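Local coordinates for protein chromosome-partitioning ATPase Soj (Thermus thermophilus, PDB 2BEJ) that hydrolyses ATP and, in its ATP-bound form, cooperatively coats double-stranded DNA as nucleoprotein filaments, probably to partition chromosomes, at residues V141-Y146 and I174-Y179; T204-N209 and H233-L238. All blocks are in the same frame, centred on the assembly; numbering follows the deposited sequence.

Contact 1: residues V141-Y146 and I174-Y179; sequences VQAEYY and ILVTMY. With ADP (adenosine-5'-diphosphate), chain B.
With chi1 at -177°, Val176 places CG1 opposite its own backbone N, and this methyl meets CB of Ala143 at 3.7 Å. Val141, at chi1 -58°, holds CG2 between its N and carbonyl carbon, 3.8 Å from CG2 of Ile174. These branches pack on one face of a parallel strand pair. Beneath them the backbones are joined by hydrogen bonds from Val141 N to Leu175 O (2.8 Å) and from Thr177 N to Val141 O (2.9 Å). Further along, Met178 lies over one face of the adenine of ADP, its CG 3.4 Å from C5; the bend at chi3 brings CE back to 3.6 Å from C8 and within 3.8 Å of Gln142 OE1. Replacing Met178 by alanine removes the chain from CG to CE, which is likely to open a gap over the base and take away the neighbour of Gln142 OE1. Thr177 OG1 turns to the ATP-binding loop, where Val18 O is its hydrogen-bond partner. Helix 147-164 connects the two strands in a beta-alpha-beta crossover and packs on Val141 and Ile174, while helix 20-33 meets Leu175 and Thr177 on the other face of the sheet.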
# COMPACT_ATOMS: atom_id res chain seq x y z
N VAL A 141 -14.11 -4.98 -0.44
CA VAL A 141 -15.16 -4.07 0.04
C VAL A 141 -15.02 -2.72 -0.65
O VAL A 141 -13.89 -2.29 -0.92
CB VAL A 141 -15.11 -3.87 1.60
CG1 VAL A 141 -15.26 -5.18 2.32
CG2 VAL A 141 -13.83 -3.19 2.05
N GLN A 142 -16.14 -2.07 -0.94
CA GLN A 142 -16.11 -0.67 -1.36
C GLN A 142 -15.79 0.19 -0.17
O GLN A 142 -16.19 -0.13 0.95
CB GLN A 142 -17.46 -0.20 -1.90
CG GLN A 142 -17.65 -0.32 -3.38
CD GLN A 142 -18.25 -1.65 -3.74
OE1 GLN A 142 -17.57 -2.67 -3.65
NE2 GLN A 142 -19.53 -1.65 -4.12
N ALA A 143 -15.09 1.30 -0.40
CA ALA A 143 -14.91 2.30 0.63
C ALA A 143 -16.21 3.10 0.78
O ALA A 143 -16.27 4.29 0.46
CB ALA A 143 -13.74 3.22 0.31
N GLU A 144 -17.25 2.42 1.27
CA GLU A 144 -18.57 3.00 1.53
C GLU A 144 -19.00 2.57 2.92
O GLU A 144 -18.54 1.54 3.42
CB GLU A 144 -19.56 2.53 0.46
CG GLU A 144 -19.27 3.13 -0.93
CD GLU A 144 -19.97 2.40 -2.08
OE1 GLU A 144 -19.46 2.50 -3.22
OE2 GLU A 144 -21.01 1.75 -1.85
N TYR A 145 -19.87 3.34 3.57
CA TYR A 145 -20.12 3.13 5.01
C TYR A 145 -20.67 1.77 5.46
O TYR A 145 -20.34 1.30 6.56
CB TYR A 145 -20.85 4.30 5.66
CG TYR A 145 -19.88 5.15 6.45
CD1 TYR A 145 -19.18 6.18 5.85
CD2 TYR A 145 -19.61 4.86 7.79
CE1 TYR A 145 -18.24 6.94 6.56
CE2 TYR A 145 -18.68 5.61 8.52
CZ TYR A 145 -18.01 6.65 7.90
OH TYR A 145 -17.09 7.39 8.61
N TYR A 146 -21.46 1.11 4.62
CA TYR A 146 -22.00 -0.21 4.96
C TYR A 146 -20.89 -1.26 5.15
O TYR A 146 -21.11 -2.29 5.79
CB TYR A 146 -23.01 -0.67 3.91
CG TYR A 146 -22.39 -1.05 2.58
CD1 TYR A 146 -22.11 -0.09 1.61
CD2 TYR A 146 -22.09 -2.39 2.28
CE1 TYR A 146 -21.55 -0.43 0.38
CE2 TYR A 146 -21.53 -2.74 1.05
CZ TYR A 146 -21.26 -1.76 0.11
OH TYR A 146 -20.70 -2.09 -1.11
N ILE A 174 -8.53 -7.72 4.03
CA ILE A 174 -9.65 -6.95 3.55
C ILE A 174 -9.08 -6.03 2.48
O ILE A 174 -8.11 -5.32 2.72
CB ILE A 174 -10.29 -6.13 4.70
CG1 ILE A 174 -10.86 -7.07 5.78
CG2 ILE A 174 -11.36 -5.18 4.17
CD1 ILE A 174 -10.97 -6.42 7.15
N LEU A 175 -9.68 -6.06 1.29
CA LEU A 175 -9.21 -5.26 0.18
C LEU A 175 -10.21 -4.16 -0.17
O LEU A 175 -11.35 -4.45 -0.54
CB LEU A 175 -9.02 -6.16 -1.04
CG LEU A 175 -8.64 -5.45 -2.35
CD1 LEU A 175 -7.20 -4.92 -2.29
CD2 LEU A 175 -8.84 -6.41 -3.52
N VAL A 176 -9.77 -2.90 -0.10
CA VAL A 176 -10.61 -1.78 -0.54
C VAL A 176 -10.54 -1.70 -2.07
O VAL A 176 -9.46 -1.54 -2.64
CB VAL A 176 -10.16 -0.44 0.11
CG1 VAL A 176 -11.08 0.70 -0.32
CG2 VAL A 176 -10.10 -0.57 1.63
N THR A 177 -11.70 -1.86 -2.71
CA THR A 177 -11.82 -1.85 -4.16
C THR A 177 -12.70 -0.69 -4.62
O THR A 177 -13.45 -0.13 -3.82
CB THR A 177 -12.48 -3.17 -4.70
OG1 THR A 177 -13.82 -3.29 -4.21
CG2 THR A 177 -11.69 -4.38 -4.29
N MET A 178 -12.61 -0.35 -5.90
CA MET A 178 -13.41 0.73 -6.52
C MET A 178 -13.35 2.02 -5.71
O MET A 178 -14.35 2.71 -5.51
CB MET A 178 -14.87 0.30 -6.70
CG MET A 178 -15.02 -0.99 -7.43
SD MET A 178 -16.73 -1.42 -7.64
CE MET A 178 -16.64 -3.17 -7.30
N TYR A 179 -12.14 2.34 -5.24
CA TYR A 179 -11.90 3.55 -4.47
C TYR A 179 -12.06 4.72 -5.42
O TYR A 179 -11.29 4.87 -6.37
CB TYR A 179 -10.49 3.47 -3.87
CG TYR A 179 -10.03 4.68 -3.05
CD1 TYR A 179 -9.97 4.61 -1.67
CD2 TYR A 179 -9.63 5.85 -3.67
CE1 TYR A 179 -9.50 5.70 -0.91
CE2 TYR A 179 -9.18 6.95 -2.94
CZ TYR A 179 -9.12 6.87 -1.55
OH TYR A 179 -8.67 7.95 -0.82
PB ADP B . -18.39 -9.22 -7.65
O1B ADP B . -17.72 -10.36 -8.36
O2B ADP B . -17.96 -9.04 -6.21
O3B ADP B . -19.89 -9.24 -7.81
PA ADP B . -17.22 -7.80 -9.85
O1A ADP B . -17.86 -8.77 -10.81
O2A ADP B . -15.73 -7.91 -9.69
O3A ADP B . -17.93 -7.87 -8.40
O5' ADP B . -17.56 -6.30 -10.26
C5' ADP B . -18.88 -5.85 -10.54
C4' ADP B . -18.79 -4.80 -11.64
O4' ADP B . -18.00 -3.69 -11.19
C3' ADP B . -18.09 -5.38 -12.86
O3' ADP B . -18.68 -4.84 -14.05
C2' ADP B . -16.68 -4.85 -12.76
O2' ADP B . -16.09 -4.71 -14.05
C1' ADP B . -16.84 -3.53 -12.03
N9 ADP B . -15.62 -3.21 -11.24
C8 ADP B . -14.99 -4.01 -10.35
N7 ADP B . -13.90 -3.41 -9.82
C5 ADP B . -13.81 -2.19 -10.38
C6 ADP B . -12.90 -1.02 -10.27
N6 ADP B . -11.83 -1.03 -9.43
N1 ADP B . -13.17 0.07 -11.03
C2 ADP B . -14.23 0.11 -11.86
N3 ADP B . -15.10 -0.91 -12.01
C4 ADP B . -14.95 -2.06 -11.31
O HOH W 1 -14.17 1.91 -2.61

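Contact 2: residues T204-N209 and H233-L238; sequences TVIPRN and HAYRRL. With ADP (adenosine-5'-diphosphate), chain B.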
# COMPACT_ATOMS: atom_id res chain seq x y z
N THR A 204 -2.48 -1.93 -0.28
CA THR A 204 -2.84 -1.70 -1.67
C THR A 204 -4.37 -1.58 -1.78
O THR A 204 -5.11 -2.41 -1.26
CB THR A 204 -2.34 -2.85 -2.56
OG1 THR A 204 -0.94 -3.06 -2.33
CG2 THR A 204 -2.56 -2.52 -4.03
N VAL A 205 -4.79 -0.51 -2.45
CA VAL A 205 -6.19 -0.17 -2.64
C VAL A 205 -6.42 -0.09 -4.16
O VAL A 205 -5.59 0.45 -4.89
CB VAL A 205 -6.48 1.21 -1.99
CG1 VAL A 205 -7.87 1.69 -2.33
CG2 VAL A 205 -6.31 1.12 -0.47
N ILE A 206 -7.54 -0.65 -4.61
CA ILE A 206 -7.84 -0.71 -6.03
C ILE A 206 -8.72 0.50 -6.43
O ILE A 206 -9.84 0.63 -5.94
CB ILE A 206 -8.57 -2.05 -6.42
CG1 ILE A 206 -7.84 -3.28 -5.85
CG2 ILE A 206 -8.81 -2.12 -7.93
CD1 ILE A 206 -6.42 -3.50 -6.37
N PRO A 207 -8.21 1.36 -7.32
CA PRO A 207 -8.95 2.54 -7.76
C PRO A 207 -10.14 2.16 -8.62
O PRO A 207 -10.07 1.19 -9.38
CB PRO A 207 -7.92 3.31 -8.60
CG PRO A 207 -6.99 2.24 -9.12
CD PRO A 207 -6.90 1.23 -8.01
N ARG A 208 -11.22 2.91 -8.49
CA ARG A 208 -12.28 2.87 -9.49
C ARG A 208 -11.69 3.46 -10.76
O ARG A 208 -11.19 4.60 -10.76
CB ARG A 208 -13.53 3.65 -9.03
CG ARG A 208 -14.71 3.58 -10.02
CD ARG A 208 -16.06 3.74 -9.33
NE ARG A 208 -17.14 3.08 -10.07
CZ ARG A 208 -17.69 1.90 -9.74
NH1 ARG A 208 -17.28 1.23 -8.67
NH2 ARG A 208 -18.67 1.39 -10.49
N ASN A 209 -11.73 2.68 -11.83
CA ASN A 209 -11.13 3.05 -13.10
C ASN A 209 -11.87 2.39 -14.26
O ASN A 209 -12.15 1.19 -14.23
CB ASN A 209 -9.64 2.67 -13.10
CG ASN A 209 -8.93 3.10 -14.36
OD1 ASN A 209 -8.74 2.29 -15.27
ND2 ASN A 209 -8.54 4.37 -14.43
N HIS A 233 -1.43 -1.32 -12.31
CA HIS A 233 -0.39 -1.06 -11.32
C HIS A 233 -0.83 -1.52 -9.92
O HIS A 233 -0.05 -2.11 -9.18
CB HIS A 233 -0.01 0.43 -11.27
CG HIS A 233 0.51 0.99 -12.57
ND1 HIS A 233 1.73 0.65 -13.10
CD2 HIS A 233 -0.02 1.91 -13.41
CE1 HIS A 233 1.93 1.32 -14.22
NE2 HIS A 233 0.88 2.09 -14.43
N ALA A 234 -2.08 -1.25 -9.56
CA ALA A 234 -2.61 -1.64 -8.25
C ALA A 234 -2.68 -3.16 -8.06
O ALA A 234 -2.26 -3.67 -7.02
CB ALA A 234 -4.00 -0.99 -8.01
N TYR A 235 -3.24 -3.87 -9.03
CA TYR A 235 -3.35 -5.34 -8.95
C TYR A 235 -2.01 -6.06 -8.98
O TYR A 235 -1.86 -7.12 -8.37
CB TYR A 235 -4.31 -5.90 -10.01
CG TYR A 235 -5.75 -5.89 -9.52
CD1 TYR A 235 -6.13 -6.64 -8.41
CD2 TYR A 235 -6.72 -5.10 -10.15
CE1 TYR A 235 -7.46 -6.61 -7.94
CE2 TYR A 235 -8.04 -5.07 -9.70
CZ TYR A 235 -8.40 -5.82 -8.58
OH TYR A 235 -9.70 -5.79 -8.13
N ARG A 236 -1.03 -5.48 -9.68
CA ARG A 236 0.34 -5.99 -9.67
C ARG A 236 0.96 -5.87 -8.27
O ARG A 236 1.59 -6.80 -7.78
CB ARG A 236 1.18 -5.26 -10.73
CG ARG A 236 2.71 -5.41 -10.60
CD ARG A 236 3.24 -6.51 -11.50
NE ARG A 236 4.69 -6.75 -11.36
CZ ARG A 236 5.60 -6.51 -12.29
NH1 ARG A 236 5.26 -5.99 -13.47
NH2 ARG A 236 6.88 -6.79 -12.06
N ARG A 237 0.77 -4.71 -7.64
CA ARG A 237 1.26 -4.48 -6.29
C ARG A 237 0.48 -5.34 -5.28
O ARG A 237 1.05 -5.87 -4.33
CB ARG A 237 1.16 -2.99 -5.96
CG ARG A 237 1.68 -2.56 -4.60
CD ARG A 237 1.70 -1.02 -4.48
NE ARG A 237 2.33 -0.39 -5.64
CZ ARG A 237 1.71 0.44 -6.49
NH1 ARG A 237 0.44 0.78 -6.31
NH2 ARG A 237 2.38 0.94 -7.53
N LEU A 238 -0.82 -5.50 -5.51
CA LEU A 238 -1.62 -6.37 -4.65
C LEU A 238 -1.12 -7.81 -4.68
O LEU A 238 -1.02 -8.46 -3.63
CB LEU A 238 -3.10 -6.33 -5.03
CG LEU A 238 -3.96 -7.18 -4.08
CD1 LEU A 238 -3.92 -6.62 -2.65
CD2 LEU A 238 -5.40 -7.35 -4.61
PB ADP B . -18.39 -9.22 -7.65
O1B ADP B . -17.72 -10.36 -8.36
O2B ADP B . -17.96 -9.04 -6.21
O3B ADP B . -19.89 -9.24 -7.81
PA ADP B . -17.22 -7.80 -9.85
O1A ADP B . -17.86 -8.77 -10.81
O2A ADP B . -15.73 -7.91 -9.69
O3A ADP B . -17.93 -7.87 -8.40
O5' ADP B . -17.56 -6.30 -10.26
C5' ADP B . -18.88 -5.85 -10.54
C4' ADP B . -18.79 -4.80 -11.64
O4' ADP B . -18.00 -3.69 -11.19
C3' ADP B . -18.09 -5.38 -12.86
O3' ADP B . -18.68 -4.84 -14.05
C2' ADP B . -16.68 -4.85 -12.76
O2' ADP B . -16.09 -4.71 -14.05
C1' ADP B . -16.84 -3.53 -12.03
N9 ADP B . -15.62 -3.21 -11.24
C8 ADP B . -14.99 -4.01 -10.35
N7 ADP B . -13.90 -3.41 -9.82
C5 ADP B . -13.81 -2.19 -10.38
C6 ADP B . -12.90 -1.02 -10.27
N6 ADP B . -11.83 -1.03 -9.43
N1 ADP B . -13.17 0.07 -11.03
C2 ADP B . -14.23 0.11 -11.86
N3 ADP B . -15.10 -0.91 -12.01
C4 ADP B . -14.95 -2.06 -11.31
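Ile206 sets its CD1 methyl squarely over the Tyr235 ring, 3.6 Å from the centroid and 11° off the normal, a CH-pi contact with the side chains crossing at about a right angle. Its chi1 of -49° puts CG2 anti to the backbone N and CG1 beside it; chi2 of -63° then turns CD1 over the ring, while CG2 meets CE2 (3.5 Å). Since Tyr235 OH is hydrogen-bonded to Thr23 OG1, the ring is held at its far end too. Ala234 fills the middle of this tight part, its CB 3.7 Å from CD of Pro207. Buried Thr204 brings CG2 to 3.2 Å from Ala234 O; its OG1 meets Arg237 CG, the two side chains crossing at a slant, and is hydrogen-bonded to Glu241. The looser side holds the partly exposed Arg237 guanidinium, salt-bridged to Glu190 of the second subunit, and exposed Arg208, which takes no part in the packing on the helix. There Pro207 O accepts from ADP N6 (2.8 Å) and Asn209 N donates to N1 (3.1 Å), reading the adenine edge. The contact thus lays the adenine-binding loop on helix 230-248, with Tyr235 against helix 20-33 and Ile206 and Leu238 against strand 170-177.

How the contacts relate
Contacts 1 and 2 are both buried and meet on the same nucleotide, holding the adenine in different ways: 174-179 offers a thioether to its face, 204-209 backbone groups to its edge. Their chemistry follows their place. Contact 1 unites two strands of the central sheet through backbone hydrogen bonds, whereas contact 2 sets a loop on a helix by side-chain packing without a hydrogen bond across it. The loop also runs beside the outermost strand, where Ile206 N and Val176 O (2.9 Å), like Arg208 N and Tyr179 O, probably form hydrogen bonds. In this assembly Tyr179 of one chain meets His233 of the second subunit edge-to-face and Arg237 of that subunit in a cation-pi contact.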